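Local coordinates for protein-disulfide isomerase (Novosphingobium aromaticivorans, PDB 3GMF) that probably acts as a thioredoxin-fold thiol-disulfide oxidoreductase or isomerase, at residues 18-23 / 171-176. Numbering follows the deposited sequence.
Sequences RLVEFV and SFMIDG
With CG of Phe22 set opposite its own carbonyl carbon (chi1 -62°), the ring lies beside the side chain of Met173, whose first torsion (chi1 -23°) falls away from a staggered value. Met173 CG comes in the ring plane to 3.4 Å from Phe22 CE2, a tight approach, and the sulfur follows at the same edge, a Met-aromatic contact with SD 5.3 Å from the ring centroid. Val20 CG1 covers one face of the ring toward its rim. Cutting Phe22 back to an alanine would probably leave Met173 CG and SD without their aromatic neighbour and open a gap beside Val20. Two reciprocal backbone pairs join the strands: Val20 N to Met173 O and Met173 N to Val20 O, each 2.9 Å, and Phe22 with Ser171. This antiparallel pairing lies inside the mixed sheet of the thioredoxin fold, joining strand 17-23, which runs parallel to 51-57 on its other side, to strand 171-174, 147 mostly helical residues further along the chain. On the opposite sheet face, Leu19 CD1 reaches Ile174 CG1 at 4.0 Å, and both residues pack against helix 185-196. Glu21 CG meets the Phe172 ring edge-on, 3.8 Å from CE1. Just past the end of strand 171-174, Arg18 N donates an almost straight bond to Asp175 OD1 (3.1 Å, 176°), while Asp175 OD2 pairs with Arg195 and the Arg18 guanidinium turns to Glu54.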
loop_
_atom_site.group_PDB
_atom_site.type_symbol
_atom_site.label_atom_id
_atom_site.label_comp_id
_atom_site.label_asym_id
_atom_site.label_seq_id
_atom_site.Cartn_x
_atom_site.Cartn_y
_atom_site.Cartn_z
ATOM N N ARG A 18 -2.239 11.449 -14.549
ATOM C CA ARG A 18 -2.027 11.102 -13.156
ATOM C C ARG A 18 -2.872 9.872 -12.820
ATOM O O ARG A 18 -4.106 9.953 -12.808
ATOM C CB ARG A 18 -2.427 12.277 -12.269
ATOM C CG ARG A 18 -2.300 12.037 -10.762
ATOM C CD ARG A 18 -0.853 11.924 -10.313
ATOM N NE ARG A 18 -0.135 13.203 -10.409
ATOM C CZ ARG A 18 -0.064 14.118 -9.442
ATOM N NH1 ARG A 18 -0.665 13.924 -8.275
ATOM N NH2 ARG A 18 0.630 15.237 -9.639
ATOM N N LEU A 19 -2.191 8.756 -12.557
ATOM C CA LEU A 19 -2.851 7.506 -12.173
ATOM C C LEU A 19 -2.807 7.424 -10.647
ATOM O O LEU A 19 -1.728 7.385 -10.056
ATOM C CB LEU A 19 -2.096 6.299 -12.752
ATOM C CG LEU A 19 -2.576 4.918 -12.277
ATOM C CD1 LEU A 19 -4.057 4.642 -12.686
ATOM C CD2 LEU A 19 -1.648 3.804 -12.741
ATOM N N VAL A 20 -3.980 7.372 -10.027
ATOM C CA VAL A 20 -4.073 7.151 -8.579
ATOM C C VAL A 20 -4.430 5.693 -8.340
ATOM O O VAL A 20 -5.371 5.198 -8.948
ATOM C CB VAL A 20 -5.162 8.012 -7.957
ATOM C CG1 VAL A 20 -5.353 7.663 -6.478
ATOM C CG2 VAL A 20 -4.786 9.491 -8.107
ATOM N N GLU A 21 -3.706 5.037 -7.432
ATOM C CA GLU A 21 -3.915 3.607 -7.110
ATOM C C GLU A 21 -4.296 3.543 -5.643
ATOM O O GLU A 21 -3.564 4.084 -4.818
ATOM C CB GLU A 21 -2.614 2.809 -7.281
ATOM C CG GLU A 21 -1.961 2.883 -8.678
ATOM C CD GLU A 21 -0.724 1.977 -8.805
ATOM O OE1 GLU A 21 -0.181 1.544 -7.773
ATOM O OE2 GLU A 21 -0.316 1.688 -9.944
ATOM N N PHE A 22 -5.459 2.951 -5.329
ATOM C CA PHE A 22 -5.863 2.706 -3.945
ATOM C C PHE A 22 -5.548 1.256 -3.710
ATOM O O PHE A 22 -6.169 0.372 -4.324
ATOM C CB PHE A 22 -7.368 2.944 -3.752
ATOM C CG PHE A 22 -7.807 4.356 -4.039
ATOM C CD1 PHE A 22 -7.788 5.326 -3.041
ATOM C CD2 PHE A 22 -8.271 4.706 -5.302
ATOM C CE1 PHE A 22 -8.218 6.643 -3.306
ATOM C CE2 PHE A 22 -8.715 6.005 -5.558
ATOM C CZ PHE A 22 -8.663 6.977 -4.566
ATOM N N VAL A 23 -4.569 0.989 -2.852
ATOM C CA VAL A 23 -4.070 -0.390 -2.698
ATOM C C VAL A 23 -3.928 -0.752 -1.218
ATOM O O VAL A 23 -3.780 0.117 -0.361
ATOM C CB VAL A 23 -2.720 -0.646 -3.437
ATOM C CG1 VAL A 23 -2.872 -0.392 -4.975
ATOM C CG2 VAL A 23 -1.593 0.212 -2.832
ATOM N N SER A 171 -8.107 -0.299 -6.589
ATOM C CA SER A 171 -8.980 0.535 -7.411
ATOM C C SER A 171 -8.157 1.697 -7.945
ATOM O O SER A 171 -7.088 2.009 -7.406
ATOM C CB SER A 171 -10.184 1.036 -6.603
ATOM O OG SER A 171 -11.062 -0.031 -6.265
ATOM N N PHE A 172 -8.664 2.358 -8.989
ATOM C CA PHE A 172 -7.865 3.337 -9.717
ATOM C C PHE A 172 -8.680 4.552 -10.097
ATOM O O PHE A 172 -9.865 4.433 -10.364
ATOM C CB PHE A 172 -7.291 2.688 -10.991
ATOM C CG PHE A 172 -6.536 1.422 -10.720
ATOM C CD1 PHE A 172 -5.251 1.484 -10.176
ATOM C CD2 PHE A 172 -7.116 0.178 -10.974
ATOM C CE1 PHE A 172 -4.564 0.320 -9.885
ATOM C CE2 PHE A 172 -6.409 -1.016 -10.702
ATOM C CZ PHE A 172 -5.143 -0.930 -10.181
ATOM N N MET A 173 -8.027 5.713 -10.118
ATOM C CA MET A 173 -8.589 6.887 -10.799
ATOM C C MET A 173 -7.620 7.425 -11.839
ATOM O O MET A 173 -6.395 7.385 -11.654
ATOM C CB MET A 173 -8.987 8.062 -9.862
ATOM C CG MET A 173 -9.301 7.807 -8.389
ATOM S SD MET A 173 -9.932 9.401 -7.689
ATOM C CE MET A 173 -11.574 9.417 -8.358
ATOM N N ILE A 174 -8.162 7.918 -12.951
ATOM C CA ILE A 174 -7.325 8.629 -13.921
ATOM C C ILE A 174 -7.912 10.018 -14.074
ATOM O O ILE A 174 -9.122 10.175 -14.302
ATOM C CB ILE A 174 -7.198 7.913 -15.285
ATOM C CG1 ILE A 174 -6.490 6.561 -15.149
ATOM C CG2 ILE A 174 -6.407 8.780 -16.254
ATOM C CD1 ILE A 174 -6.425 5.766 -16.430
ATOM N N ASP A 175 -7.058 11.021 -13.865
ATOM C CA ASP A 175 -7.428 12.424 -13.987
ATOM C C ASP A 175 -8.766 12.718 -13.279
ATOM O O ASP A 175 -9.665 13.322 -13.859
ATOM C CB ASP A 175 -7.431 12.847 -15.477
ATOM C CG ASP A 175 -6.097 12.539 -16.195
ATOM O OD1 ASP A 175 -5.041 12.432 -15.521
ATOM O OD2 ASP A 175 -6.100 12.419 -17.445
ATOM N N GLY A 176 -8.899 12.228 -12.040
ATOM C CA GLY A 176 -10.084 12.457 -11.211
ATOM C C GLY A 176 -11.317 11.567 -11.370
ATOM O O GLY A 176 -12.286 11.725 -10.632
HETATM O O HOH W 1 -6.221 10.535 -11.024
#